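Local coordinates for CRISPR-associated protein, Cse1 family (Acidimicrobium ferrooxidans, PDB 4H3T) that probably serves as the large subunit of the type I-E CRISPR surveillance complex Cascade, helping it to recognise foreign DNA, at residues P19-R23 / H40-D46; L80-F86 / R211-L216; E458-L463 / V494-L498. The protein carries 1 engineered substitution. One frame throughout, in Å; residues are numbered along the deposited sequence. Where two conformers were deposited one is given.

Contact 1: P19-R23 / H40-D46; sequences PVRFR and HTIVGFD
Arg-21 faces two residues at once, Val-43 and Gly-44, and this uneven pairing of antiparallel strands makes a classic beta bulge. Both backbone polar atoms of Arg-21 bond to strand 42-45: its N gives a nearly straight bond (170°) to Gly-44 O at 2.9 Å, and its O receives Val-43 N at 2.8 Å. Asp-46 N to Pro-19 O continues the pairing one way, Arg-23 N to Thr-41 O the other. A side chain then prolongs it past the strand end, where a bend at chi3 (83°) carries Arg-23 NH1 to His-40 O at 2.9 Å.

Among the apolar contacts Ile-42 forks between two partners. Its CG1 meets Phe-22 CE1 at 3.6 Å, and its CG2 lies 3.8 Å from Val-20 CB, the two side chains crossing at about a right angle. Thr-41 OG1, hydrogen-bonded to Leu-38 O, also lies in the plane of the Phe-22 ring at its edge.

One water donates to both Val-20 O and Asp-46 OD2, a carboxylate oxygen that also makes a salt bridge with Arg-27.

Strand 18-22 is the middle of a three-stranded antiparallel sheet, with strand 27-30 along its other side, where Val-20 and Phe-22 touch Val-30. From strand 42-45, Phe-45 packs on helix 52-68, and both Ile-42 and Phe-45 reach Leu-210 of helix 210-217.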
# COMPACT_ATOMS: atom_id res chain seq x y z
N PRO A 19 5.29 -4.47 -16.84
CA PRO A 19 4.65 -3.35 -17.56
C PRO A 19 5.08 -2.01 -16.98
O PRO A 19 4.99 -1.77 -15.77
CB PRO A 19 3.15 -3.60 -17.38
CG PRO A 19 3.03 -4.56 -16.32
CD PRO A 19 4.34 -5.12 -15.93
N VAL A 20 5.54 -1.14 -17.84
CA VAL A 20 6.03 0.17 -17.44
C VAL A 20 5.48 1.22 -18.37
O VAL A 20 5.03 0.94 -19.47
CB VAL A 20 7.57 0.24 -17.38
CG1 VAL A 20 8.12 -0.73 -16.36
CG2 VAL A 20 8.19 -0.01 -18.75
N ARG A 21 5.58 2.46 -17.92
CA ARG A 21 5.27 3.64 -18.71
C ARG A 21 6.57 4.43 -18.91
O ARG A 21 7.27 4.71 -17.94
CB ARG A 21 4.22 4.48 -17.99
CG ARG A 21 3.91 5.81 -18.70
CD ARG A 21 2.99 6.61 -17.78
NE ARG A 21 1.59 6.24 -17.93
CZ ARG A 21 0.79 6.65 -18.92
NH1 ARG A 21 1.26 7.42 -19.90
NH2 ARG A 21 -0.48 6.27 -18.95
N PHE A 22 6.92 4.71 -20.15
CA PHE A 22 8.14 5.40 -20.51
C PHE A 22 7.92 6.91 -20.45
O PHE A 22 6.77 7.35 -20.56
CB PHE A 22 8.62 4.96 -21.89
CG PHE A 22 9.33 3.63 -21.88
CD1 PHE A 22 10.70 3.56 -21.67
CD2 PHE A 22 8.62 2.44 -22.07
CE1 PHE A 22 11.34 2.33 -21.62
CE2 PHE A 22 9.29 1.22 -22.13
CZ PHE A 22 10.65 1.18 -21.95
N ARG A 23 8.99 7.69 -20.25
CA ARG A 23 8.92 9.17 -20.20
C ARG A 23 8.41 9.75 -21.54
O ARG A 23 7.74 10.77 -21.52
CB ARG A 23 10.28 9.78 -19.83
CG ARG A 23 10.63 9.55 -18.38
CD ARG A 23 12.10 9.83 -18.12
NE ARG A 23 12.33 11.26 -17.91
CZ ARG A 23 13.53 11.83 -17.78
NH1 ARG A 23 14.64 11.08 -17.83
NH2 ARG A 23 13.63 13.14 -17.60
N HIS A 40 16.21 5.09 -15.87
CA HIS A 40 16.22 6.56 -15.97
C HIS A 40 15.30 7.10 -17.11
O HIS A 40 15.10 8.30 -17.20
CB HIS A 40 17.65 7.05 -16.18
CG HIS A 40 18.28 6.53 -17.44
ND1 HIS A 40 18.48 5.17 -17.63
CD2 HIS A 40 18.65 7.19 -18.55
CE1 HIS A 40 19.02 5.06 -18.85
NE2 HIS A 40 19.16 6.25 -19.42
N THR A 41 14.79 6.22 -17.99
CA THR A 41 13.92 6.59 -19.13
C THR A 41 12.45 6.21 -18.83
O THR A 41 11.56 6.50 -19.63
CB THR A 41 14.38 5.90 -20.45
OG1 THR A 41 13.99 4.52 -20.43
CG2 THR A 41 15.86 6.03 -20.71
N ILE A 42 12.23 5.54 -17.70
CA ILE A 42 10.90 5.04 -17.29
C ILE A 42 10.32 5.90 -16.23
O ILE A 42 11.03 6.29 -15.31
CB ILE A 42 11.08 3.56 -16.80
CG1 ILE A 42 11.54 2.67 -18.01
CG2 ILE A 42 9.84 3.02 -16.15
CD1 ILE A 42 12.04 1.24 -17.61
N VAL A 43 9.03 6.22 -16.36
CA VAL A 43 8.26 6.97 -15.36
C VAL A 43 8.06 6.08 -14.15
O VAL A 43 8.36 6.45 -13.01
CB VAL A 43 6.89 7.49 -15.91
CG1 VAL A 43 6.02 8.15 -14.81
CG2 VAL A 43 7.12 8.49 -17.03
N GLY A 44 7.56 4.89 -14.42
CA GLY A 44 7.29 3.91 -13.39
C GLY A 44 6.54 2.72 -13.89
O GLY A 44 6.34 2.56 -15.10
N PHE A 45 6.15 1.86 -12.95
CA PHE A 45 5.34 0.69 -13.20
C PHE A 45 4.02 1.09 -13.76
O PHE A 45 3.55 2.13 -13.45
CB PHE A 45 5.13 -0.12 -11.92
CG PHE A 45 6.33 -0.93 -11.51
CD1 PHE A 45 6.74 -2.02 -12.26
CD2 PHE A 45 7.04 -0.61 -10.36
CE1 PHE A 45 7.88 -2.75 -11.89
CE2 PHE A 45 8.19 -1.31 -10.02
CZ PHE A 45 8.59 -2.38 -10.75
N ASP A 46 3.40 0.24 -14.60
CA ASP A 46 2.12 0.52 -15.21
C ASP A 46 1.26 -0.73 -15.07
O ASP A 46 0.90 -1.35 -16.04
CB ASP A 46 2.37 0.92 -16.66
CG ASP A 46 1.10 1.21 -17.43
OD1 ASP A 46 0.15 1.68 -16.81
OD2 ASP A 46 1.08 0.99 -18.64
O HOH W 1 2.66 -0.86 -19.63

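Contact 2: L80-F86 / R211-L216; sequences LWEADRF and RETLLL
Phe-86 lays one ring face against the side chain of Arg-211, whose course illustrates how a buried arginine can be held along its whole length. CG stands anti to the backbone N (chi1 -179°), and the chain runs extended to NE, which carries it from helix 210-217 towards the end of helix 74-82. Near its start, CB packs beside His-40 N. CG sits over the phenylalanine ring in a CH-pi contact, 4.2 Å from the ring centroid. CD rests 3.7 Å from Arg-85 CA, and NE lies 3.6 Å above the Phe-86 ring plane, over its centre. CZ completes a cation-pi interaction with that ring, although the guanidinium is turned 58° from the ring plane.

At the tip, NH2 donates to Leu-80 O at 2.8 Å, with the oxygen at the edge of the guanidinium and in its plane; NH1 adds a weak bond to the same oxygen. Leu-80 O belongs to the last turn of helix 74-82, so the side chain ties that helix end and the loop after it to helix 210-217, far along the chain, and its charge would probably be stabilised by the helix dipole. A water accepts weakly from NH2 and donates to Arg-85 O. The guanidinium is covered by the peptide joining Asp-84 to Arg-85 on one face and Leu-215 CD1 on the other.

Beside this polar site the helices meet through Leu-215. Its CB approaches the edge of the Trp-81 ring, 3.8 Å from CE3, while its CD2 touches Leu-80 CB at 3.8 Å. Leu-214 CD1 reaches the edge of the Phe-86 ring, and Leu-214 also packs on helix 52-68.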
# COMPACT_ATOMS: atom_id res chain seq x y z
N LEU A 80 25.29 7.17 -6.33
CA LEU A 80 24.23 6.63 -7.21
C LEU A 80 23.24 7.74 -7.60
O LEU A 80 22.90 7.87 -8.78
CB LEU A 80 23.49 5.50 -6.51
CG LEU A 80 24.32 4.26 -6.29
CD1 LEU A 80 23.63 3.30 -5.35
CD2 LEU A 80 24.54 3.51 -7.59
N TRP A 81 22.81 8.56 -6.62
CA TRP A 81 21.87 9.64 -6.86
C TRP A 81 22.44 10.65 -7.87
O TRP A 81 21.72 11.05 -8.76
CB TRP A 81 21.50 10.34 -5.55
CG TRP A 81 20.43 11.36 -5.72
CD1 TRP A 81 20.60 12.71 -5.87
CD2 TRP A 81 19.02 11.11 -5.90
NE1 TRP A 81 19.38 13.32 -6.05
CE2 TRP A 81 18.40 12.36 -6.11
CE3 TRP A 81 18.22 9.96 -5.88
CZ2 TRP A 81 17.02 12.49 -6.30
CZ3 TRP A 81 16.85 10.09 -6.03
CH2 TRP A 81 16.27 11.34 -6.24
N GLU A 82 23.74 11.00 -7.75
CA GLU A 82 24.40 11.99 -8.62
C GLU A 82 24.67 11.42 -10.04
O GLU A 82 24.85 12.21 -10.97
CB GLU A 82 25.73 12.46 -7.98
CG GLU A 82 25.58 13.22 -6.66
CD GLU A 82 26.79 13.25 -5.73
OE1 GLU A 82 27.89 12.84 -6.15
OE2 GLU A 82 26.62 13.66 -4.55
N ALA A 83 24.73 10.09 -10.21
CA ALA A 83 24.91 9.48 -11.54
C ALA A 83 23.57 9.54 -12.28
O ALA A 83 22.55 9.74 -11.62
CB ALA A 83 25.41 8.04 -11.41
N ASP A 84 23.53 9.35 -13.61
CA ASP A 84 22.27 9.49 -14.34
C ASP A 84 21.64 8.17 -14.78
O ASP A 84 20.52 8.18 -15.28
CB ASP A 84 22.43 10.39 -15.55
CG ASP A 84 23.15 9.76 -16.70
OD1 ASP A 84 24.10 8.98 -16.45
OD2 ASP A 84 22.75 10.03 -17.86
N ARG A 85 22.36 7.06 -14.64
CA ARG A 85 21.84 5.76 -15.02
C ARG A 85 22.60 4.67 -14.26
O ARG A 85 23.67 4.93 -13.67
CB ARG A 85 21.95 5.58 -16.55
CG ARG A 85 23.38 5.55 -17.04
CD ARG A 85 23.58 5.35 -18.55
NE ARG A 85 22.82 6.25 -19.42
CZ ARG A 85 23.13 7.52 -19.70
NH1 ARG A 85 22.36 8.23 -20.52
NH2 ARG A 85 24.20 8.09 -19.15
N PHE A 86 22.05 3.48 -14.28
CA PHE A 86 22.69 2.32 -13.66
C PHE A 86 23.69 1.73 -14.67
O PHE A 86 23.53 1.84 -15.88
CB PHE A 86 21.66 1.25 -13.22
CG PHE A 86 20.74 1.65 -12.09
CD1 PHE A 86 21.25 2.10 -10.88
CD2 PHE A 86 19.37 1.56 -12.23
CE1 PHE A 86 20.39 2.39 -9.80
CE2 PHE A 86 18.52 1.81 -11.15
CZ PHE A 86 19.04 2.24 -9.95
N ARG A 211 14.20 5.08 -11.78
CA ARG A 211 15.53 5.11 -11.16
C ARG A 211 15.49 5.91 -9.87
O ARG A 211 16.03 5.45 -8.87
CB ARG A 211 16.57 5.67 -12.12
CG ARG A 211 17.93 5.69 -11.52
CD ARG A 211 19.00 5.82 -12.58
NE ARG A 211 20.30 5.50 -11.99
CZ ARG A 211 21.01 6.33 -11.23
NH1 ARG A 211 20.58 7.56 -10.98
NH2 ARG A 211 22.15 5.92 -10.70
N GLU A 212 14.80 7.07 -9.86
CA GLU A 212 14.61 7.87 -8.63
C GLU A 212 13.85 7.10 -7.58
O GLU A 212 14.24 7.09 -6.43
CB GLU A 212 13.82 9.15 -8.89
CG GLU A 212 14.52 10.21 -9.67
CD GLU A 212 13.72 11.51 -9.70
OE1 GLU A 212 12.69 11.62 -8.98
OE2 GLU A 212 14.13 12.42 -10.45
N THR A 213 12.73 6.46 -7.97
CA THR A 213 11.92 5.62 -7.08
C THR A 213 12.76 4.53 -6.45
O THR A 213 12.67 4.29 -5.25
CB THR A 213 10.76 4.99 -7.86
OG1 THR A 213 9.93 6.05 -8.33
CG2 THR A 213 9.96 3.96 -7.05
N LEU A 214 13.56 3.84 -7.25
CA LEU A 214 14.40 2.79 -6.70
C LEU A 214 15.42 3.35 -5.70
O LEU A 214 15.50 2.83 -4.60
CB LEU A 214 15.12 2.05 -7.80
CG LEU A 214 14.23 1.19 -8.72
CD1 LEU A 214 15.10 0.62 -9.86
CD2 LEU A 214 13.50 0.06 -7.96
N LEU A 215 16.03 4.45 -6.01
CA LEU A 215 16.98 5.08 -5.08
C LEU A 215 16.32 5.65 -3.81
O LEU A 215 16.91 5.51 -2.72
CB LEU A 215 17.78 6.15 -5.79
CG LEU A 215 18.74 5.60 -6.91
CD1 LEU A 215 19.47 6.71 -7.56
CD2 LEU A 215 19.76 4.62 -6.35
N LEU A 216 15.12 6.23 -3.89
CA LEU A 216 14.37 6.69 -2.70
C LEU A 216 14.07 5.54 -1.76
O LEU A 216 13.89 5.78 -0.57
CB LEU A 216 13.05 7.38 -3.10
CG LEU A 216 13.30 8.71 -3.87
CD1 LEU A 216 12.02 9.21 -4.57
CD2 LEU A 216 13.82 9.77 -2.93
O HOH W 2 24.58 4.25 -11.04

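Contact 3: E458-L463 / V494-L498; sequences EIYGRL and VARDL. Engineered in segment 458-463: Ile-459 (natural residue Leu).
Ile-459 and Leu-498 meet where helices 445-473 and 481-504 pack together, a worked case of side-chain rotation deciding which branch touches which partner. Ile-459 is an engineered substitution, leucine in the natural sequence. Its CG1 is swung anti to the backbone N (chi1 -162°), and the ethyl arm reaches straight across: CG1 lies 3.8 Å from Val-494 CG1, and CD1 is 3.9 Å from Ala-495 CB. The branching carbon takes the third partner, with Leu-498 CD1 pressed to 3.6 Å from Ile-459 CB.

Leu-498 divides its two methyls. While CD1 enters the apolar layer, CD2 turns to the polar side, 3.8 Å from Glu-458 OE2 and equally far from Arg-462 NH1. An alanine here lacks CG and both methyls, which would probably open a gap against Ile-459 CB and uncover the side of the Glu-458 carboxylate and of Arg-462 NH1. The Glu-458 carboxylate has a further mate, a salt bridge from OE2 to Arg-501.

Val-494 serves three neighbours: CG1 touches both Ile-459 CG1 and Arg-462 CB, while CG2 runs past Leu-463 CD2 in the opposite direction. Arg-462 bends at chi2 (-88°) and again at chi3, folding its chain over the valine so that NH2 reaches Asp-497 OD2 at 2.8 Å in a salt bridge. The donor meets that oxygen on its anti side, tilted out of the carboxylate plane, and guanidinium and carboxylate are steeply inclined to one another. Arg-462 was deposited in two conformers, so this exposed bridge may be made only part of the time.

Helices 445-473 and 481-504 follow each other in the chain and pack together as a helical hairpin, apolar side chains between them and charged ones at the border; Ile-459 and Leu-463 also pack on helix 397-415, consistent with the C-terminal four-helix bundle of Cse1 proteins.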
# COMPACT_ATOMS: atom_id res chain seq x y z
N GLU A 458 -19.90 13.14 1.35
CA GLU A 458 -19.99 14.06 0.22
C GLU A 458 -18.99 15.26 0.36
O GLU A 458 -18.32 15.60 -0.59
CB GLU A 458 -21.43 14.59 0.05
CG GLU A 458 -21.56 15.37 -1.24
CD GLU A 458 -23.00 15.52 -1.71
OE1 GLU A 458 -23.95 15.17 -0.95
OE2 GLU A 458 -23.18 16.08 -2.80
N ILE A 459 -18.90 15.90 1.52
CA ILE A 459 -17.92 16.97 1.67
C ILE A 459 -16.47 16.42 1.53
O ILE A 459 -15.65 17.06 0.90
CB ILE A 459 -18.10 17.81 2.95
CG1 ILE A 459 -17.35 19.16 2.77
CG2 ILE A 459 -17.68 17.09 4.25
CD1 ILE A 459 -17.37 20.13 3.85
N TYR A 460 -16.16 15.23 2.04
CA TYR A 460 -14.80 14.69 1.84
C TYR A 460 -14.50 14.52 0.34
O TYR A 460 -13.38 14.83 -0.10
CB TYR A 460 -14.62 13.36 2.60
CG TYR A 460 -14.45 13.58 4.08
CD1 TYR A 460 -13.39 14.34 4.56
CD2 TYR A 460 -15.26 12.93 5.01
CE1 TYR A 460 -13.11 14.42 5.92
CE2 TYR A 460 -15.05 13.10 6.39
CZ TYR A 460 -13.98 13.88 6.82
OH TYR A 460 -13.55 14.01 8.10
N GLY A 461 -15.49 14.08 -0.46
CA GLY A 461 -15.28 13.89 -1.89
C GLY A 461 -14.97 15.23 -2.54
O GLY A 461 -14.07 15.34 -3.35
N ARG A 462 -15.71 16.29 -2.14
CA ARG A 462 -15.50 17.66 -2.62
C ARG A 462 -14.17 18.26 -2.16
O ARG A 462 -13.62 19.09 -2.86
CB ARG A 462 -16.64 18.56 -2.15
CG ARG A 462 -17.93 18.28 -2.92
CD ARG A 462 -18.01 19.11 -4.20
NE ARG A 462 -18.35 20.50 -3.87
CZ ARG A 462 -19.56 20.95 -3.57
NH1 ARG A 462 -20.61 20.14 -3.60
NH2 ARG A 462 -19.74 22.22 -3.23
N LEU A 463 -13.64 17.84 -1.01
CA LEU A 463 -12.37 18.40 -0.49
C LEU A 463 -11.17 17.61 -0.95
O LEU A 463 -10.03 18.03 -0.67
CB LEU A 463 -12.42 18.46 1.07
CG LEU A 463 -13.42 19.43 1.66
CD1 LEU A 463 -13.38 19.38 3.17
CD2 LEU A 463 -13.18 20.89 1.16
N VAL A 494 -17.16 25.41 0.84
CA VAL A 494 -17.70 24.13 0.39
C VAL A 494 -18.81 23.70 1.36
O VAL A 494 -19.89 23.33 0.92
CB VAL A 494 -16.60 23.05 0.24
CG1 VAL A 494 -17.21 21.68 -0.05
CG2 VAL A 494 -15.62 23.46 -0.85
N ALA A 495 -18.58 23.84 2.67
CA ALA A 495 -19.58 23.40 3.67
C ALA A 495 -20.87 24.20 3.59
O ALA A 495 -21.94 23.61 3.63
CB ALA A 495 -18.99 23.46 5.09
N ARG A 496 -20.78 25.52 3.34
CA ARG A 496 -22.00 26.35 3.20
C ARG A 496 -22.75 26.06 1.90
O ARG A 496 -23.96 26.14 1.88
CB ARG A 496 -21.63 27.84 3.29
CG ARG A 496 -21.26 28.20 4.73
CD ARG A 496 -20.66 29.62 4.85
NE ARG A 496 -21.23 30.34 6.00
CZ ARG A 496 -22.25 31.21 5.97
NH1 ARG A 496 -22.86 31.50 4.82
NH2 ARG A 496 -22.67 31.80 7.09
N ASP A 497 -22.06 25.73 0.82
CA ASP A 497 -22.73 25.34 -0.42
C ASP A 497 -23.56 24.06 -0.22
O ASP A 497 -24.71 23.95 -0.66
CB ASP A 497 -21.70 25.11 -1.53
CG ASP A 497 -22.31 24.85 -2.87
OD1 ASP A 497 -23.03 25.73 -3.38
OD2 ASP A 497 -22.11 23.74 -3.41
N LEU A 498 -22.95 23.05 0.45
CA LEU A 498 -23.69 21.83 0.73
C LEU A 498 -24.83 22.09 1.68
O LEU A 498 -25.92 21.56 1.47
CB LEU A 498 -22.74 20.74 1.34
CG LEU A 498 -21.86 20.04 0.33
CD1 LEU A 498 -20.81 19.18 1.06
CD2 LEU A 498 -22.70 19.15 -0.60

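From the N terminus, contact 1 comes first and closes a short loop: 16 residues, holding strand 27-30 and helix 32-37, separate its two strands. Contact 2 opens later and spans 124 residues, bringing helix 210-217 back to the end of helix 74-82. Contact 3 closes a hairpin of two long helices near the C terminus. The three follow in series, so none nests within or crosses another. Contacts 1 and 2 nevertheless touch: His-40 packs against Asp-84, Arg-85 and Arg-211, joining the approach to strand 42-45 to the loop after helix 74-82 and to helix 210-217. Contact 3 stands apart in the helical bundle, its centre about 35 Å from that of contact 1 and about 41 Å from that of contact 2.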